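Local atomic coordinates of putidaredoxin reductase (Pseudomonas putida, PDB entry 1Q1R), a protein that uses flavin-adenine dinucleotide to pass electrons, probably from NADH, to putidaredoxin, the iron-sulfur partner of the cytochrome P450cam monooxygenase. Residues Q92-L95 with R99-D102; R131-R134 with D138-C141; D284-H289 with L306-K311; D369-V374 with L394-N399. All blocks are in the same frame, centred on the assembly; numbering follows the deposited sequence.

How the interactions relate
Interactions 1, 2 and 3 belong to the pyridine nucleotide-disulphide oxidoreductase part of the chain, and interaction 4 to the reductase C-terminal part. Interactions 2 and 3 both reach the FAD and meet directly, because R134 NH2 of one and D284 OD2 of the other form a salt bridge; each couples a strand to a helix. Interaction 1 is a beta hairpin well out from the chain centre, its polar pair on one face. Interactions 1 and 2 are partly buried. Charge pairing dominates interaction 2, whereas interaction 3 is a small buried touch. Interaction 4, about 36 Å from interaction 1 between nearest atoms, is mostly buried, combining valine packing with two bridging waters.

Interaction 1 (Q92-L95 with R99-D102); sequences QVIL and RALD
V93 and L101 form the inward bump of this antiparallel beta hairpin: V93 CG2 sits against L101 CB at 3.5 Å, and the two branched chains cross at a slant. Their backbones make the hydrogen-bonded pair, V93 N to L101 O and L101 N to V93 O, both 2.9 Å. On the other face, the small methyl of A100 makes the shallow place that receives the end of I94; with CG1 lying beside its backbone N (chi1 -52°), I94 CD1 presses on A100 CB at a tight 3.5 Å. Q92 and D102 run side by side on that same face, amide and carboxylate nearly coplanar, and NE2 donates to OD1 at 2.7 Å within the amide plane. An alanine in place of Q92 would probably leave the D102 carboxylate without this donor and freer to turn. At the turn end of the hairpin, L95 N meets R99 O at 2.7 Å almost straight (176°), while L95 CD1 rests on the extended aliphatic stem of R99, whose charged end can lie at the surface. Strand 92-95 is the middle of a three-stranded sheet, flanked by strand 83-87, and L95 and L101 pack on V35 of strand 31-35.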
# COMPACT_ATOMS: atom_id res chain seq x y z
N GLN A 92 -25.06 11.47 -11.22
CA GLN A 92 -24.21 11.38 -12.40
C GLN A 92 -22.79 11.76 -12.05
O GLN A 92 -22.55 12.50 -11.09
CB GLN A 92 -24.68 12.34 -13.50
CG GLN A 92 -26.15 12.30 -13.83
CD GLN A 92 -26.52 13.34 -14.88
OE1 GLN A 92 -26.20 14.52 -14.73
NE2 GLN A 92 -27.19 12.91 -15.94
N VAL A 93 -21.84 11.25 -12.82
CA VAL A 93 -20.44 11.59 -12.64
C VAL A 93 -20.08 12.34 -13.91
O VAL A 93 -20.45 11.92 -15.01
CB VAL A 93 -19.55 10.33 -12.48
CG1 VAL A 93 -19.79 9.68 -11.13
CG2 VAL A 93 -19.83 9.34 -13.60
N ILE A 94 -19.37 13.46 -13.77
CA ILE A 94 -18.99 14.25 -14.92
C ILE A 94 -17.56 13.97 -15.35
O ILE A 94 -16.63 14.03 -14.54
CB ILE A 94 -19.12 15.76 -14.63
CG1 ILE A 94 -20.52 16.07 -14.09
CG2 ILE A 94 -18.84 16.56 -15.90
CD1 ILE A 94 -21.65 15.62 -14.98
N LEU A 95 -17.39 13.68 -16.64
CA LEU A 95 -16.07 13.39 -17.20
C LEU A 95 -15.43 14.69 -17.67
O LEU A 95 -16.12 15.68 -17.91
CB LEU A 95 -16.20 12.40 -18.36
CG LEU A 95 -16.90 11.08 -17.99
CD1 LEU A 95 -16.88 10.14 -19.17
CD2 LEU A 95 -16.19 10.45 -16.79
N ARG A 99 -18.87 14.88 -20.71
CA ARG A 99 -19.82 13.77 -20.70
C ARG A 99 -20.22 13.41 -19.27
O ARG A 99 -19.43 13.58 -18.33
CB ARG A 99 -19.20 12.55 -21.38
CG ARG A 99 -20.10 11.34 -21.46
CD ARG A 99 -19.39 10.17 -22.14
NE ARG A 99 -20.21 8.96 -22.15
CZ ARG A 99 -19.80 7.79 -22.62
NH1 ARG A 99 -18.58 7.66 -23.13
NH2 ARG A 99 -20.61 6.74 -22.59
N ALA A 100 -21.44 12.92 -19.10
CA ALA A 100 -21.95 12.54 -17.79
C ALA A 100 -22.49 11.12 -17.80
O ALA A 100 -23.19 10.71 -18.74
CB ALA A 100 -23.04 13.51 -17.35
N LEU A 101 -22.17 10.36 -16.76
CA LEU A 101 -22.63 8.98 -16.65
C LEU A 101 -23.59 8.85 -15.48
O LEU A 101 -23.29 9.30 -14.38
CB LEU A 101 -21.44 8.03 -16.44
CG LEU A 101 -20.34 8.03 -17.50
CD1 LEU A 101 -19.24 7.06 -17.07
CD2 LEU A 101 -20.90 7.63 -18.85
N ASP A 102 -24.74 8.23 -15.73
CA ASP A 102 -25.74 8.04 -14.68
C ASP A 102 -25.41 6.83 -13.83
O ASP A 102 -24.86 5.84 -14.33
CB ASP A 102 -27.14 7.86 -15.29
CG ASP A 102 -27.57 9.05 -16.13
OD1 ASP A 102 -27.38 10.20 -15.68
OD2 ASP A 102 -28.11 8.83 -17.23

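Interaction 2 (R131-R134 with D138-C141). With FAD (flavin-adenine dinucleotide), chain C.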
# COMPACT_ATOMS: atom_id res chain seq x y z
N ARG A 131 12.18 10.40 -10.42
CA ARG A 131 10.85 9.82 -10.50
C ARG A 131 10.29 9.38 -9.16
O ARG A 131 11.04 9.11 -8.22
CB ARG A 131 10.87 8.58 -11.41
CG ARG A 131 10.83 8.84 -12.91
CD ARG A 131 9.39 8.95 -13.41
NE ARG A 131 9.35 9.09 -14.86
CZ ARG A 131 8.23 9.06 -15.58
NH1 ARG A 131 7.06 8.89 -15.00
NH2 ARG A 131 8.30 9.19 -16.90
N TYR A 132 8.97 9.31 -9.10
CA TYR A 132 8.25 8.80 -7.94
C TYR A 132 7.89 7.40 -8.47
O TYR A 132 8.03 7.15 -9.66
CB TYR A 132 6.97 9.60 -7.68
CG TYR A 132 7.25 11.02 -7.22
CD1 TYR A 132 7.41 12.05 -8.15
CD2 TYR A 132 7.40 11.32 -5.87
CE1 TYR A 132 7.72 13.35 -7.74
CE2 TYR A 132 7.71 12.61 -5.44
CZ TYR A 132 7.87 13.62 -6.38
OH TYR A 132 8.19 14.89 -5.96
N LEU A 133 7.43 6.50 -7.61
CA LEU A 133 7.07 5.16 -8.08
C LEU A 133 5.65 4.77 -7.71
O LEU A 133 5.38 4.40 -6.57
CB LEU A 133 8.05 4.12 -7.54
CG LEU A 133 7.76 2.65 -7.86
CD1 LEU A 133 7.61 2.44 -9.37
CD2 LEU A 133 8.88 1.78 -7.31
N ARG A 134 4.75 4.85 -8.68
CA ARG A 134 3.35 4.49 -8.45
C ARG A 134 2.72 3.90 -9.71
O ARG A 134 1.93 2.97 -9.62
CB ARG A 134 2.57 5.73 -7.99
CG ARG A 134 1.54 5.49 -6.85
CD ARG A 134 0.47 4.49 -7.24
NE ARG A 134 -0.74 4.55 -6.41
CZ ARG A 134 -0.82 4.17 -5.14
NH1 ARG A 134 0.23 3.69 -4.49
NH2 ARG A 134 -1.99 4.21 -4.52
N ASP A 138 6.09 4.93 -14.39
CA ASP A 138 7.15 5.24 -13.43
C ASP A 138 8.12 4.07 -13.33
O ASP A 138 9.34 4.24 -13.39
CB ASP A 138 6.61 5.47 -12.01
CG ASP A 138 5.81 6.74 -11.87
OD1 ASP A 138 6.08 7.73 -12.58
OD2 ASP A 138 4.91 6.76 -11.00
N ALA A 139 7.56 2.88 -13.13
CA ALA A 139 8.36 1.67 -12.97
C ALA A 139 9.26 1.37 -14.16
O ALA A 139 10.43 1.04 -13.98
CB ALA A 139 7.44 0.46 -12.69
N GLU A 140 8.73 1.49 -15.37
CA GLU A 140 9.52 1.21 -16.56
C GLU A 140 10.61 2.27 -16.78
O GLU A 140 11.73 1.94 -17.19
CB GLU A 140 8.60 1.04 -17.77
CG GLU A 140 7.57 -0.08 -17.52
CD GLU A 140 6.77 -0.50 -18.75
OE1 GLU A 140 6.31 0.37 -19.51
OE2 GLU A 140 6.58 -1.72 -18.94
N CYS A 141 10.29 3.53 -16.50
CA CYS A 141 11.26 4.62 -16.64
C CYS A 141 12.42 4.37 -15.68
O CYS A 141 13.59 4.53 -16.02
CB CYS A 141 10.60 5.96 -16.33
SG CYS A 141 11.74 7.38 -16.26
PA FAD C . -4.76 2.92 -6.88
O1A FAD C . -4.09 4.23 -6.71
O2A FAD C . -3.93 1.75 -7.25
O5B FAD C . -5.93 3.05 -7.97
C5B FAD C . -6.74 4.22 -8.06
C4B FAD C . -6.91 4.59 -9.54
O4B FAD C . -8.03 5.53 -9.70
C3B FAD C . -5.67 5.33 -10.07
O3B FAD C . -5.42 4.93 -11.42
C2B FAD C . -6.09 6.78 -10.04
O2B FAD C . -5.37 7.53 -11.02
C1B FAD C . -7.55 6.67 -10.45
N9A FAD C . -8.35 7.90 -10.20
C8A FAD C . -8.30 8.69 -9.11
N7A FAD C . -9.15 9.71 -9.27
C5A FAD C . -9.73 9.57 -10.46
C6A FAD C . -10.68 10.32 -11.17
N6A FAD C . -11.18 11.44 -10.65
N1A FAD C . -11.07 9.90 -12.40
C2A FAD C . -10.57 8.78 -12.94
N3A FAD C . -9.66 8.05 -12.28
C4A FAD C . -9.23 8.43 -11.05
N1 FAD C . 0.60 -3.57 -0.97
C2 FAD C . 0.81 -4.79 -0.32
O2 FAD C . -0.07 -5.27 0.39
N3 FAD C . 2.03 -5.47 -0.50
C4 FAD C . 3.03 -4.92 -1.34
O4 FAD C . 4.07 -5.55 -1.53
C4X FAD C . 2.82 -3.69 -1.99
N5 FAD C . 3.75 -3.18 -2.84
C5X FAD C . 3.54 -2.02 -3.54
C6 FAD C . 4.53 -1.55 -4.43
C7 FAD C . 4.30 -0.36 -5.17
C7M FAD C . 5.40 0.16 -6.11
C8 FAD C . 3.08 0.34 -5.02
C8M FAD C . 2.79 1.61 -5.83
C9 FAD C . 2.10 -0.14 -4.14
C9A FAD C . 2.33 -1.32 -3.39
N10 FAD C . 1.34 -1.82 -2.50
C10 FAD C . 1.59 -3.02 -1.80
C1' FAD C . 0.06 -1.09 -2.29
C2' FAD C . -1.08 -1.76 -3.07
O2' FAD C . -0.65 -1.98 -4.41
C3' FAD C . -2.34 -0.88 -3.05
O3' FAD C . -2.69 -0.58 -1.70
C4' FAD C . -3.51 -1.60 -3.74
O4' FAD C . -3.16 -1.91 -5.09
C5' FAD C . -4.80 -0.76 -3.74
O5' FAD C . -4.71 0.37 -4.64
P FAD C . -6.06 1.18 -5.00
O1P FAD C . -6.74 0.47 -6.10
O2P FAD C . -6.81 1.38 -3.74
O3P FAD C . -5.52 2.63 -5.48
O HOH W 1 7.21 10.02 -11.28
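D138 divides its carboxylate oxygens between the side chain of R131 and the backbone of R134. OD1 takes R131 NH1 in a 2.9 Å salt bridge, the guanidinium and carboxylate planes 71° apart and the bond running from NH1 to OD1 alone, not a flat two-pronged pair. OD2 accepts from R134 N at 3.0 Å, on its anti side. A water accepts from Y132 N and donates to D138 OD1. A short acid suits this place, reaching the main chain as it leaves the strand. The R131 chain bends at chi2 (-88°), laying its guanidinium alongside the helix, C141 CB over one face and NE 3.3 Å from C141 SG; E137 gives R131 a second charge partner, through NH2. In this glutathione reductase fold the segments belong to strand 130-132, at the edge of a parallel sheet, and to helix 136-144, and L133 and R134, ending the first, line the FAD pocket. L133 CD1 packs on A139 CB at 3.9 Å, and L133 CG lies as far from the flavin methyl C7M. R134, long but bent at chi2, reaches the pyrophosphate: NH2 donates to FAD O1A at 3.0 Å, NE adds a weak bond, and D284 also pairs with NH2.

Interaction 3 (D284-H289 with L306-K311); sequences DCARFH and LEQARK. With FAD (flavin-adenine dinucleotide), chain C.
A small, buried packing contact joins strand 286-290 to helix 302-316, with one helix side chain, Q308, doing all the touching. Q308 runs extended beyond CG from the helix, and the end of its amide meets the methyl of A286 and the ring of F288. The amide plane stands almost perpendicular to that ring, 88° apart, and the ring is met obliquely at its CD2 and CE2 atoms. F288 holds CG between its backbone N and carbonyl carbon (chi1 66°), a placing that brings the ring across to Q308. A small residue suits position 286, because the methyl faces the helix and a glutamine already fills the approach. Just before the strand, D284 turns to the cofactor instead: its backbone N donates to FAD O2P at 3.0 Å, and its OD1 accepts from the ribityl hydroxyl O3' at 2.6 Å. OD2 is salt-bridged to R134, so the carboxylate links that arginine to the ribityl chain. An alanine at D284 would probably leave R134 without its carboxylate partner, its bond to the FAD phosphate aside, and O3' without its acceptor, while the backbone bond to the phosphate could remain. Strand 286-290 is the central strand of a small mixed sheet, between 266-267 and 295-298, with F288 resting on V297; the helix turns L306 and A309 toward helix 14-25.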
# COMPACT_ATOMS: atom_id res chain seq x y z
N ASP A 284 -7.12 2.32 -0.91
CA ASP A 284 -6.19 3.29 -0.34
C ASP A 284 -6.86 4.62 0.05
O ASP A 284 -6.39 5.30 0.96
CB ASP A 284 -5.06 3.61 -1.33
CG ASP A 284 -4.09 2.45 -1.51
OD1 ASP A 284 -4.38 1.32 -1.07
OD2 ASP A 284 -3.02 2.68 -2.12
N CYS A 285 -7.93 4.98 -0.64
CA CYS A 285 -8.61 6.25 -0.38
C CYS A 285 -9.63 6.23 0.74
O CYS A 285 -10.12 7.29 1.14
CB CYS A 285 -9.32 6.73 -1.65
SG CYS A 285 -10.89 5.89 -1.99
N ALA A 286 -9.94 5.05 1.26
CA ALA A 286 -10.96 4.93 2.30
C ALA A 286 -10.52 4.95 3.75
O ALA A 286 -9.65 4.19 4.17
CB ALA A 286 -11.80 3.68 2.04
N ARG A 287 -11.12 5.86 4.52
CA ARG A 287 -10.85 5.94 5.95
C ARG A 287 -12.06 5.29 6.60
O ARG A 287 -13.19 5.76 6.46
CB ARG A 287 -10.72 7.39 6.42
CG ARG A 287 -10.58 7.51 7.94
CD ARG A 287 -9.99 8.84 8.34
NE ARG A 287 -8.63 8.97 7.86
CZ ARG A 287 -7.58 8.34 8.39
NH1 ARG A 287 -7.74 7.54 9.43
NH2 ARG A 287 -6.37 8.52 7.87
N PHE A 288 -11.84 4.18 7.29
CA PHE A 288 -12.92 3.45 7.92
C PHE A 288 -12.66 3.21 9.40
O PHE A 288 -11.55 3.41 9.89
CB PHE A 288 -13.11 2.11 7.21
CG PHE A 288 -11.94 1.17 7.38
CD1 PHE A 288 -11.98 0.16 8.34
CD2 PHE A 288 -10.80 1.30 6.59
CE1 PHE A 288 -10.89 -0.70 8.51
CE2 PHE A 288 -9.71 0.44 6.76
CZ PHE A 288 -9.76 -0.56 7.72
N HIS A 289 -13.70 2.79 10.11
CA HIS A 289 -13.56 2.52 11.54
C HIS A 289 -13.22 1.06 11.79
O HIS A 289 -13.98 0.16 11.43
CB HIS A 289 -14.84 2.91 12.28
CG HIS A 289 -14.78 2.67 13.76
ND1 HIS A 289 -15.10 1.46 14.33
CD2 HIS A 289 -14.38 3.48 14.77
CE1 HIS A 289 -14.89 1.53 15.63
NE2 HIS A 289 -14.46 2.74 15.93
N LEU A 306 -8.53 -5.88 -1.24
CA LEU A 306 -9.29 -7.09 -1.53
C LEU A 306 -10.45 -7.26 -0.54
O LEU A 306 -11.60 -7.47 -0.95
CB LEU A 306 -8.37 -8.32 -1.47
CG LEU A 306 -7.24 -8.35 -2.50
CD1 LEU A 306 -6.33 -9.56 -2.26
CD2 LEU A 306 -7.83 -8.40 -3.90
N GLU A 307 -10.15 -7.14 0.75
CA GLU A 307 -11.17 -7.28 1.79
C GLU A 307 -12.29 -6.27 1.60
O GLU A 307 -13.47 -6.63 1.55
CB GLU A 307 -10.53 -7.11 3.17
CG GLU A 307 -11.53 -7.07 4.32
CD GLU A 307 -10.87 -7.03 5.69
OE1 GLU A 307 -9.84 -6.33 5.83
OE2 GLU A 307 -11.39 -7.67 6.62
N GLN A 308 -11.93 -4.99 1.46
CA GLN A 308 -12.93 -3.95 1.27
C GLN A 308 -13.73 -4.12 -0.02
O GLN A 308 -14.94 -3.92 -0.04
CB GLN A 308 -12.28 -2.56 1.31
CG GLN A 308 -11.73 -2.20 2.68
CD GLN A 308 -11.32 -0.73 2.80
OE1 GLN A 308 -10.79 -0.31 3.83
NE2 GLN A 308 -11.56 0.05 1.75
N ALA A 309 -13.04 -4.49 -1.10
CA ALA A 309 -13.71 -4.67 -2.38
C ALA A 309 -14.70 -5.84 -2.33
O ALA A 309 -15.77 -5.79 -2.93
CB ALA A 309 -12.67 -4.91 -3.48
N ARG A 310 -14.33 -6.89 -1.61
CA ARG A 310 -15.21 -8.05 -1.49
C ARG A 310 -16.43 -7.73 -0.63
O ARG A 310 -17.52 -8.23 -0.88
CB ARG A 310 -14.42 -9.24 -0.94
CG ARG A 310 -13.57 -9.89 -2.02
CD ARG A 310 -12.37 -10.66 -1.50
NE ARG A 310 -11.56 -11.14 -2.61
CZ ARG A 310 -10.36 -11.71 -2.49
NH1 ARG A 310 -9.82 -11.88 -1.29
NH2 ARG A 310 -9.70 -12.11 -3.57
N LYS A 311 -16.24 -6.88 0.37
CA LYS A 311 -17.32 -6.49 1.27
C LYS A 311 -18.36 -5.67 0.49
O LYS A 311 -19.56 -5.87 0.66
CB LYS A 311 -16.77 -5.68 2.44
CG LYS A 311 -17.80 -5.29 3.49
CD LYS A 311 -17.15 -4.57 4.65
CE LYS A 311 -18.17 -4.18 5.72
NZ LYS A 311 -17.54 -3.49 6.88
PA FAD C . -4.76 2.92 -6.88
O1A FAD C . -4.09 4.23 -6.71
O2A FAD C . -3.93 1.75 -7.25
O5B FAD C . -5.93 3.05 -7.97
C5B FAD C . -6.74 4.22 -8.06
C4B FAD C . -6.91 4.59 -9.54
O4B FAD C . -8.03 5.53 -9.70
C3B FAD C . -5.67 5.33 -10.07
O3B FAD C . -5.42 4.93 -11.42
C2B FAD C . -6.09 6.78 -10.04
O2B FAD C . -5.37 7.53 -11.02
C1B FAD C . -7.55 6.67 -10.45
N9A FAD C . -8.35 7.90 -10.20
C8A FAD C . -8.30 8.69 -9.11
N7A FAD C . -9.15 9.71 -9.27
C5A FAD C . -9.73 9.57 -10.46
C6A FAD C . -10.68 10.32 -11.17
N6A FAD C . -11.18 11.44 -10.65
N1A FAD C . -11.07 9.90 -12.40
C2A FAD C . -10.57 8.78 -12.94
N3A FAD C . -9.66 8.05 -12.28
C4A FAD C . -9.23 8.43 -11.05
N1 FAD C . 0.60 -3.57 -0.97
C2 FAD C . 0.81 -4.79 -0.32
O2 FAD C . -0.07 -5.27 0.39
N3 FAD C . 2.03 -5.47 -0.50
C4 FAD C . 3.03 -4.92 -1.34
O4 FAD C . 4.07 -5.55 -1.53
C4X FAD C . 2.82 -3.69 -1.99
N5 FAD C . 3.75 -3.18 -2.84
C5X FAD C . 3.54 -2.02 -3.54
C6 FAD C . 4.53 -1.55 -4.43
C7 FAD C . 4.30 -0.36 -5.17
C7M FAD C . 5.40 0.16 -6.11
C8 FAD C . 3.08 0.34 -5.02
C8M FAD C . 2.79 1.61 -5.83
C9 FAD C . 2.10 -0.14 -4.14
C9A FAD C . 2.33 -1.32 -3.39
N10 FAD C . 1.34 -1.82 -2.50
C10 FAD C . 1.59 -3.02 -1.80
C1' FAD C . 0.06 -1.09 -2.29
C2' FAD C . -1.08 -1.76 -3.07
O2' FAD C . -0.65 -1.98 -4.41
C3' FAD C . -2.34 -0.88 -3.05
O3' FAD C . -2.69 -0.58 -1.70
C4' FAD C . -3.51 -1.60 -3.74
O4' FAD C . -3.16 -1.91 -5.09
C5' FAD C . -4.80 -0.76 -3.74
O5' FAD C . -4.71 0.37 -4.64
P FAD C . -6.06 1.18 -5.00
O1P FAD C . -6.74 0.47 -6.10
O2P FAD C . -6.81 1.38 -3.74
O3P FAD C . -5.52 2.63 -5.48

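Interaction 4 (D369-V374 with L394-N399)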
# COMPACT_ATOMS: atom_id res chain seq x y z
N ASP A 369 -0.87 -6.57 27.94
CA ASP A 369 -0.75 -7.99 27.66
C ASP A 369 -1.46 -8.32 26.35
O ASP A 369 -1.47 -9.47 25.91
CB ASP A 369 -1.37 -8.83 28.78
CG ASP A 369 -0.61 -8.69 30.09
OD1 ASP A 369 0.64 -8.74 30.07
OD2 ASP A 369 -1.26 -8.56 31.14
N ARG A 370 -2.05 -7.31 25.73
CA ARG A 370 -2.76 -7.49 24.47
C ARG A 370 -1.80 -7.36 23.29
O ARG A 370 -1.02 -6.40 23.20
CB ARG A 370 -3.87 -6.45 24.33
CG ARG A 370 -4.58 -6.52 22.99
CD ARG A 370 -5.48 -5.32 22.74
NE ARG A 370 -5.99 -5.33 21.38
CZ ARG A 370 -6.68 -4.33 20.83
NH1 ARG A 370 -6.94 -3.24 21.54
NH2 ARG A 370 -7.11 -4.42 19.58
N VAL A 371 -1.85 -8.33 22.39
CA VAL A 371 -1.00 -8.32 21.20
C VAL A 371 -1.66 -7.45 20.14
O VAL A 371 -2.78 -7.73 19.71
CB VAL A 371 -0.78 -9.74 20.64
CG1 VAL A 371 0.08 -9.68 19.38
CG2 VAL A 371 -0.11 -10.62 21.69
N LEU A 372 -0.98 -6.38 19.73
CA LEU A 372 -1.50 -5.46 18.73
C LEU A 372 -1.12 -5.85 17.31
O LEU A 372 -1.94 -5.79 16.40
CB LEU A 372 -0.99 -4.04 19.00
CG LEU A 372 -1.44 -3.35 20.28
CD1 LEU A 372 -0.67 -2.04 20.46
CD2 LEU A 372 -2.94 -3.08 20.23
N ALA A 373 0.13 -6.26 17.13
CA ALA A 373 0.60 -6.65 15.81
C ALA A 373 1.82 -7.55 15.91
O ALA A 373 2.44 -7.66 16.97
CB ALA A 373 0.94 -5.41 14.99
N VAL A 374 2.16 -8.19 14.80
CA VAL A 374 3.33 -9.05 14.75
C VAL A 374 4.00 -8.90 13.40
O VAL A 374 3.35 -9.00 12.36
CB VAL A 374 2.96 -10.54 14.95
CG1 VAL A 374 4.24 -11.38 14.98
CG2 VAL A 374 2.16 -10.72 16.23
N LEU A 394 -6.99 -13.40 21.16
CA LEU A 394 -6.61 -14.50 22.05
C LEU A 394 -5.67 -14.05 23.17
O LEU A 394 -4.68 -13.36 22.92
CB LEU A 394 -5.95 -15.62 21.25
CG LEU A 394 -6.79 -16.31 20.18
CD1 LEU A 394 -6.02 -17.48 19.60
CD2 LEU A 394 -8.11 -16.78 20.77
N PRO A 395 -5.99 -14.44 24.41
CA PRO A 395 -5.19 -14.09 25.59
C PRO A 395 -3.90 -14.89 25.73
O PRO A 395 -3.67 -15.57 26.74
CB PRO A 395 -6.16 -14.36 26.74
CG PRO A 395 -6.92 -15.55 26.24
CD PRO A 395 -7.20 -15.18 24.80
N VAL A 396 -3.04 -14.83 24.72
CA VAL A 396 -1.78 -15.56 24.76
C VAL A 396 -0.88 -15.03 25.87
O VAL A 396 -0.83 -13.82 26.12
CB VAL A 396 -1.02 -15.45 23.42
CG1 VAL A 396 -1.78 -16.18 22.33
CG2 VAL A 396 -0.82 -13.98 23.06
N GLU A 397 -0.16 -15.93 26.54
CA GLU A 397 0.74 -15.56 27.62
C GLU A 397 1.96 -14.79 27.11
O GLU A 397 2.82 -15.36 26.44
CB GLU A 397 1.21 -16.80 28.38
CG GLU A 397 2.24 -16.50 29.46
CD GLU A 397 1.76 -15.42 30.42
OE1 GLU A 397 0.67 -15.59 31.01
OE2 GLU A 397 2.47 -14.40 30.59
N PRO A 398 2.05 -13.50 27.43
CA PRO A 398 3.19 -12.69 26.99
C PRO A 398 4.55 -13.29 27.33
O PRO A 398 5.46 -13.30 26.50
CB PRO A 398 2.96 -11.35 27.69
CG PRO A 398 1.47 -11.29 27.79
CD PRO A 398 1.11 -12.69 28.22
N ASN A 399 4.67 -13.80 28.55
CA ASN A 399 5.93 -14.38 29.00
C ASN A 399 6.41 -15.62 28.25
O ASN A 399 7.51 -16.10 28.49
CB ASN A 399 5.87 -14.66 30.51
CG ASN A 399 5.57 -13.41 31.32
OD1 ASN A 399 6.00 -12.31 30.97
ND2 ASN A 399 4.84 -13.57 32.42
O HOH W 2 -2.65 -11.82 25.66
O HOH W 3 -3.56 -10.68 22.92
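V371 and V396 meet methyl to methyl where strand 370-377, in the antiparallel five-stranded sheet of the reductase C-terminal region, is covered by the loop leading into the short helix 398-401. The two side chains cross at about a right angle, and only their CG2 methyls touch, at 3.7 Å. V371 has CG1 anti to its backbone N (chi1 178°), which leaves CG2 on the side facing the loop. Compact branched residues suit a buried junction of this kind: V371 also packs on I389 and I390 of helix 380-391, and V396 on I389 and on I411 of helix 408-421. The second direct pair, D369 and P398, is again crossed at about a right angle. Here the aspartate approaches the proline ring at its CG, with OD1 3.5 Å away, a van der Waals contact at the exposed approach to the strand; the rigid ring suits the first turn of a helix, where a backbone N-H is not needed. P398 also touches L366 of the neighbouring strand 360-367. Between the two backbones, water does what direct hydrogen bonds do not. One water donates to both D369 O and V396 O, and a second accepts from V371 N at 3.0 Å while donating to L394 O at 2.9 Å, so these main-chain atoms have water partners. E397 stands at the N-cap of the short helix, and its OE2 receives N399 N at 3.1 Å through the anti lone pair of the carboxylate.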